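Local atomic coordinates of putative ribosomal N-acetyltransferase YdaF (Bacillus subtilis, PDB entry 1NSL), a protein that probably transfers an acetyl group to the N-terminal amino group of ribosomal proteins, as a putative N-acetyltransferase of the GNAT family. Residues 23-28 with 49-54; 81-86 with 112-117. All blocks are in the same frame, centred on the assembly; numbering follows the deposited sequence.

Interaction 1 (23-28 with 49-54); sequences RLAELI and DTYRET
The Y51 ring meets L24, A25 and I28 obliquely, joining the two helices, 21-30 and 48-65, that lie between strands 11-15 and 69-75 of the GNAT fold. The local axes pass 9.7 Å apart, with N-to-C directions 138° apart, closer to antiparallel than parallel, a spacing that a long, flat aromatic side chain can bridge. From CB, the Y51 side chain turns with CG anti to the carbonyl carbon (chi1 -74°), which swings the ring across to the other helix. Y51 CD2 lies 3.8 Å from L24 CD2, and this methyl makes an off-centre CH-pi contact, 4.3 Å from the ring centroid. The small CB of A25 approaches Y51 CD1 more loosely, at 4.4 Å; an alanine suits the place where the two backbones come nearest. Farther out, CZ and OH reach the next turn of helix 21-30. With a serine here, L24 and I28 would probably lose their shared apolar partner and a gap would open between the helices. I56 and W59 of helix 48-65 also touch the Y51 side chain. At its end, the OH of Y51 lies 3.5 Å from the CD1 methyl of I28.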
loop_
_atom_site.group_PDB
_atom_site.type_symbol
_atom_site.label_atom_id
_atom_site.label_comp_id
_atom_site.label_asym_id
_atom_site.label_seq_id
_atom_site.Cartn_x
_atom_site.Cartn_y
_atom_site.Cartn_z
ATOM N N ARG C 23 -21.070 18.219 -6.971
ATOM C CA ARG C 23 -21.713 19.206 -6.103
ATOM C C ARG C 23 -20.770 19.836 -5.085
ATOM O O ARG C 23 -20.837 21.034 -4.867
ATOM C CB ARG C 23 -22.991 18.676 -5.447
ATOM C CG ARG C 23 -24.096 18.451 -6.482
ATOM C CD ARG C 23 -25.475 17.882 -5.976
ATOM N NE ARG C 23 -26.472 17.624 -7.051
ATOM C CZ ARG C 23 -27.734 17.211 -6.829
ATOM N NH1 ARG C 23 -28.575 17.007 -7.846
ATOM N NH2 ARG C 23 -28.171 17.015 -5.581
ATOM N N LEU C 24 -19.885 19.054 -4.475
ATOM C CA LEU C 24 -18.947 19.613 -3.531
ATOM C C LEU C 24 -18.030 20.627 -4.227
ATOM O O LEU C 24 -17.864 21.749 -3.779
ATOM C CB LEU C 24 -18.107 18.514 -2.906
ATOM C CG LEU C 24 -17.145 18.958 -1.810
ATOM C CD1 LEU C 24 -17.952 19.559 -0.724
ATOM C CD2 LEU C 24 -16.390 17.820 -1.253
ATOM N N ALA C 25 -17.430 20.233 -5.327
ATOM C CA ALA C 25 -16.500 21.111 -6.004
ATOM C C ALA C 25 -17.167 22.423 -6.433
ATOM O O ALA C 25 -16.597 23.501 -6.331
ATOM C CB ALA C 25 -15.890 20.390 -7.222
ATOM N N GLU C 26 -18.391 22.343 -6.907
ATOM C CA GLU C 26 -19.052 23.554 -7.361
ATOM C C GLU C 26 -19.330 24.451 -6.164
ATOM O O GLU C 26 -19.087 25.660 -6.189
ATOM C CB GLU C 26 -20.322 23.185 -8.101
ATOM C CG GLU C 26 -21.260 24.310 -8.475
ATOM C CD GLU C 26 -22.425 23.743 -9.262
ATOM O OE1 GLU C 26 -22.628 22.497 -9.178
ATOM O OE2 GLU C 26 -23.105 24.505 -9.992
ATOM N N LEU C 27 -19.798 23.839 -5.093
ATOM C CA LEU C 27 -20.043 24.588 -3.870
ATOM C C LEU C 27 -18.730 25.210 -3.391
ATOM O O LEU C 27 -18.699 26.237 -2.730
ATOM C CB LEU C 27 -20.550 23.636 -2.808
ATOM C CG LEU C 27 -21.832 23.826 -2.043
ATOM C CD1 LEU C 27 -22.887 24.470 -2.837
ATOM C CD2 LEU C 27 -22.254 22.417 -1.759
ATOM N N ILE C 28 -17.616 24.605 -3.742
ATOM C CA ILE C 28 -16.408 25.156 -3.204
ATOM C C ILE C 28 -15.899 26.311 -4.030
ATOM O O ILE C 28 -15.279 27.213 -3.488
ATOM C CB ILE C 28 -15.340 24.097 -3.022
ATOM C CG1 ILE C 28 -15.609 23.337 -1.720
ATOM C CG2 ILE C 28 -13.990 24.731 -2.946
ATOM C CD1 ILE C 28 -14.714 22.166 -1.504
ATOM N N ASP C 49 -12.785 15.781 -10.334
ATOM C CA ASP C 49 -12.080 14.518 -10.401
ATOM C C ASP C 49 -11.278 14.254 -9.140
ATOM O O ASP C 49 -11.338 13.196 -8.572
ATOM C CB ASP C 49 -11.162 14.508 -11.609
ATOM C CG ASP C 49 -11.899 14.176 -12.870
ATOM O OD1 ASP C 49 -11.371 13.375 -13.649
ATOM O OD2 ASP C 49 -13.026 14.646 -13.162
ATOM N N THR C 50 -10.512 15.226 -8.702
ATOM C CA THR C 50 -9.716 15.036 -7.517
ATOM C C THR C 50 -10.567 14.643 -6.316
ATOM O O THR C 50 -10.229 13.676 -5.639
ATOM C CB THR C 50 -8.818 16.257 -7.250
ATOM O OG1 THR C 50 -7.933 16.484 -8.388
ATOM C CG2 THR C 50 -7.877 15.970 -6.065
ATOM N N TYR C 51 -11.684 15.328 -6.062
ATOM C CA TYR C 51 -12.534 14.902 -4.947
ATOM C C TYR C 51 -13.091 13.500 -5.135
ATOM O O TYR C 51 -13.270 12.751 -4.174
ATOM C CB TYR C 51 -13.686 15.876 -4.669
ATOM C CG TYR C 51 -13.210 17.101 -4.013
ATOM C CD1 TYR C 51 -12.959 18.258 -4.755
ATOM C CD2 TYR C 51 -12.929 17.106 -2.678
ATOM C CE1 TYR C 51 -12.482 19.390 -4.140
ATOM C CE2 TYR C 51 -12.442 18.227 -2.069
ATOM C CZ TYR C 51 -12.230 19.348 -2.787
ATOM O OH TYR C 51 -11.759 20.440 -2.149
ATOM N N ARG C 52 -13.374 13.149 -6.373
ATOM C CA ARG C 52 -13.916 11.838 -6.629
ATOM C C ARG C 52 -12.883 10.760 -6.486
ATOM O O ARG C 52 -13.158 9.683 -5.967
ATOM C CB ARG C 52 -14.453 11.772 -8.040
ATOM C CG ARG C 52 -15.372 10.627 -8.280
ATOM C CD ARG C 52 -16.264 10.760 -9.539
ATOM N NE ARG C 52 -15.621 11.646 -10.493
ATOM C CZ ARG C 52 -16.168 12.739 -10.992
ATOM N NH1 ARG C 52 -17.411 13.083 -10.672
ATOM N NH2 ARG C 52 -15.470 13.481 -11.828
ATOM N N GLU C 53 -11.673 11.004 -6.942
ATOM C CA GLU C 53 -10.769 9.867 -6.972
ATOM C C GLU C 53 -9.869 9.707 -5.754
ATOM O O GLU C 53 -9.404 8.609 -5.435
ATOM C CB GLU C 53 -9.961 9.877 -8.269
ATOM C CG GLU C 53 -10.783 9.731 -9.546
ATOM C CD GLU C 53 -10.119 10.473 -10.709
ATOM O OE1 GLU C 53 -8.915 10.802 -10.575
ATOM O OE2 GLU C 53 -10.772 10.756 -11.761
ATOM N N THR C 54 -9.670 10.812 -5.053
ATOM C CA THR C 54 -8.698 10.894 -4.011
ATOM C C THR C 54 -9.259 11.470 -2.753
ATOM O O THR C 54 -9.262 10.822 -1.707
ATOM C CB THR C 54 -7.618 11.811 -4.506
ATOM O OG1 THR C 54 -6.912 11.121 -5.539
ATOM C CG2 THR C 54 -6.595 12.040 -3.451
#

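Interaction 2 (81-86 with 112-117); sequences GMISLH and TAACRK
I83 reaches from strand 78-89 to the inward side of helix 110-124, where it meets A114 and C115. This is helix-on-sheet packing in the core of the GNAT fold, and it rests on van der Waals contact, with no hydrogen bond between the two segments. I83 has the greatest share of the buried surface, and one atom, CD1, does the touching. With CG1 anti to the backbone N (chi1 180°) and the chain extended beyond it, the branch stands out from the strand and carries CD1 to the helix. A beta-branched isoleucine suits a strand, and its longer branch spans the distance to the helix backbone, whose nearest CA, that of A114, is 7.7 Å from the CA of I83.

The methyl settles over the face of the peptide that joins A114 to C115, 3.9 Å from A114 O and equally far from C115 N. The side chains of the two residues so joined also touch the methyl: A114 CB is 4.1 Å from I83 CD1, and C115 SG is 4.0 Å from the same atom. A114 points at the strand, and its single methyl lets the helix backbone come close to the sheet. C115 has SG beside its backbone N (chi1 -65°), which brings the compact, polarisable sulfur back towards the isoleucine.

The neighbouring strands complete the site. I83 also packs on A71 and L73 of strand 69-75, with L73 reaching A114 as well, while C115 rests on Y99 of strand 94-101. Helix 110-124 forms the beta-alpha-beta crossover from strand 94-101 to the parallel strand 130-136, and helix 140-149 flanks it through T112 and R116.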
loop_
_atom_site.group_PDB
_atom_site.type_symbol
_atom_site.label_atom_id
_atom_site.label_comp_id
_atom_site.label_asym_id
_atom_site.label_seq_id
_atom_site.Cartn_x
_atom_site.Cartn_y
_atom_site.Cartn_z
ATOM N N GLY C 81 -22.959 22.184 2.823
ATOM C CA GLY C 81 -21.705 22.352 3.562
ATOM C C GLY C 81 -21.116 21.052 4.094
ATOM O O GLY C 81 -21.503 19.973 3.634
HETATM N N MSE C 82 -20.202 21.170 5.061
HETATM C CA MSE C 82 -19.463 20.037 5.646
HETATM C C MSE C 82 -19.235 20.278 7.132
HETATM O O MSE C 82 -19.036 21.426 7.558
HETATM C CB MSE C 82 -18.054 19.900 5.009
HETATM C CG MSE C 82 -18.008 19.825 3.539
HETATM SE SE MSE C 82 -16.445 18.846 2.983
HETATM C CE MSE C 82 -15.090 19.705 3.878
ATOM N N ILE C 83 -19.236 19.213 7.923
ATOM C CA ILE C 83 -18.874 19.357 9.338
ATOM C C ILE C 83 -17.839 18.362 9.542
ATOM O O ILE C 83 -17.736 17.420 8.760
ATOM C CB ILE C 83 -19.980 19.062 10.277
ATOM C CG1 ILE C 83 -19.495 19.242 11.689
ATOM C CG2 ILE C 83 -20.392 17.648 10.187
ATOM C CD1 ILE C 83 -20.733 19.404 12.627
ATOM N N SER C 84 -17.085 18.526 10.604
ATOM C CA SER C 84 -15.906 17.722 10.709
ATOM C C SER C 84 -15.364 17.632 12.107
ATOM O O SER C 84 -15.413 18.601 12.894
ATOM C CB SER C 84 -14.879 18.362 9.856
ATOM O OG SER C 84 -13.583 17.966 10.284
ATOM N N LEU C 85 -14.850 16.447 12.421
ATOM C CA LEU C 85 -14.267 16.213 13.729
ATOM C C LEU C 85 -12.934 15.660 13.378
ATOM O O LEU C 85 -12.880 14.620 12.762
ATOM C CB LEU C 85 -15.059 15.173 14.490
ATOM C CG LEU C 85 -14.346 14.696 15.740
ATOM C CD1 LEU C 85 -14.637 15.613 16.790
ATOM C CD2 LEU C 85 -14.876 13.342 16.135
ATOM N N HIS C 86 -11.867 16.349 13.773
ATOM C CA HIS C 86 -10.514 16.002 13.390
ATOM C C HIS C 86 -9.569 16.223 14.551
ATOM O O HIS C 86 -10.011 16.607 15.576
ATOM C CB HIS C 86 -10.098 16.819 12.179
ATOM C CG HIS C 86 -10.297 18.286 12.345
ATOM N ND1 HIS C 86 -9.303 19.128 12.798
ATOM C CD2 HIS C 86 -11.381 19.062 12.142
ATOM C CE1 HIS C 86 -9.763 20.361 12.859
ATOM N NE2 HIS C 86 -11.035 20.346 12.499
ATOM N N THR C 112 -24.945 25.133 14.131
ATOM C CA THR C 112 -25.169 24.892 15.551
ATOM C C THR C 112 -25.831 23.543 15.737
ATOM O O THR C 112 -25.232 22.599 16.284
ATOM C CB THR C 112 -26.020 25.968 16.118
ATOM O OG1 THR C 112 -25.276 27.179 16.095
ATOM C CG2 THR C 112 -26.277 25.739 17.636
ATOM N N ALA C 113 -27.036 23.421 15.196
ATOM C CA ALA C 113 -27.778 22.180 15.273
ATOM C C ALA C 113 -26.926 20.944 14.950
ATOM O O ALA C 113 -27.011 19.965 15.666
ATOM C CB ALA C 113 -28.948 22.254 14.371
ATOM N N ALA C 114 -26.154 20.981 13.867
ATOM C CA ALA C 114 -25.298 19.888 13.524
ATOM C C ALA C 114 -24.136 19.660 14.526
ATOM O O ALA C 114 -23.815 18.513 14.815
ATOM C CB ALA C 114 -24.747 20.065 12.083
ATOM N N CYS C 115 -23.503 20.733 15.026
ATOM C CA CYS C 115 -22.437 20.573 16.054
ATOM C C CYS C 115 -23.007 19.843 17.295
ATOM O O CYS C 115 -22.358 18.968 17.834
ATOM C CB CYS C 115 -21.757 21.910 16.447
ATOM S SG CYS C 115 -20.853 22.646 15.044
ATOM N N ARG C 116 -24.220 20.184 17.734
ATOM C CA ARG C 116 -24.777 19.469 18.872
ATOM C C ARG C 116 -24.871 17.942 18.599
ATOM O O ARG C 116 -24.451 17.120 19.446
ATOM C CB ARG C 116 -26.109 20.057 19.340
ATOM C CG ARG C 116 -26.045 21.547 19.711
ATOM C CD ARG C 116 -27.430 22.247 20.072
ATOM N NE ARG C 116 -27.212 23.253 21.108
ATOM C CZ ARG C 116 -27.665 24.509 21.051
ATOM N NH1 ARG C 116 -28.353 24.900 19.991
ATOM N NH2 ARG C 116 -27.433 25.376 22.037
ATOM N N LYS C 117 -25.410 17.515 17.468
ATOM C CA LYS C 117 -25.383 16.083 17.281
ATOM C C LYS C 117 -23.943 15.568 17.413
ATOM O O LYS C 117 -23.715 14.540 18.080
ATOM C CB LYS C 117 -25.953 15.632 15.947
ATOM C CG LYS C 117 -27.465 15.548 15.883
ATOM C CD LYS C 117 -28.129 14.635 16.934
ATOM C CE LYS C 117 -29.631 14.944 16.932
ATOM N NZ LYS C 117 -30.367 14.914 18.226
#

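Along the chain the two contacts come in series, neither nesting nor crossing. Interaction 1 comes first, where 49-54 returns to 23-28 and closes the loop connecting helices 21-30 and 48-65. The chain then enters the sheet through strand 69-75 and reaches strand 78-89, on which interaction 2 opens; that contact closes after strand 94-101 has been laid down and helix 110-124 has begun. Although their centres are about 20 Å apart, the two contacts meet at strand 78-89. M82, present as selenomethionine, places its SE 4.1 Å from L24 CD1, whereas the adjacent I83 faces helix 110-124. The strand thus links the helical pair with the crossover helix.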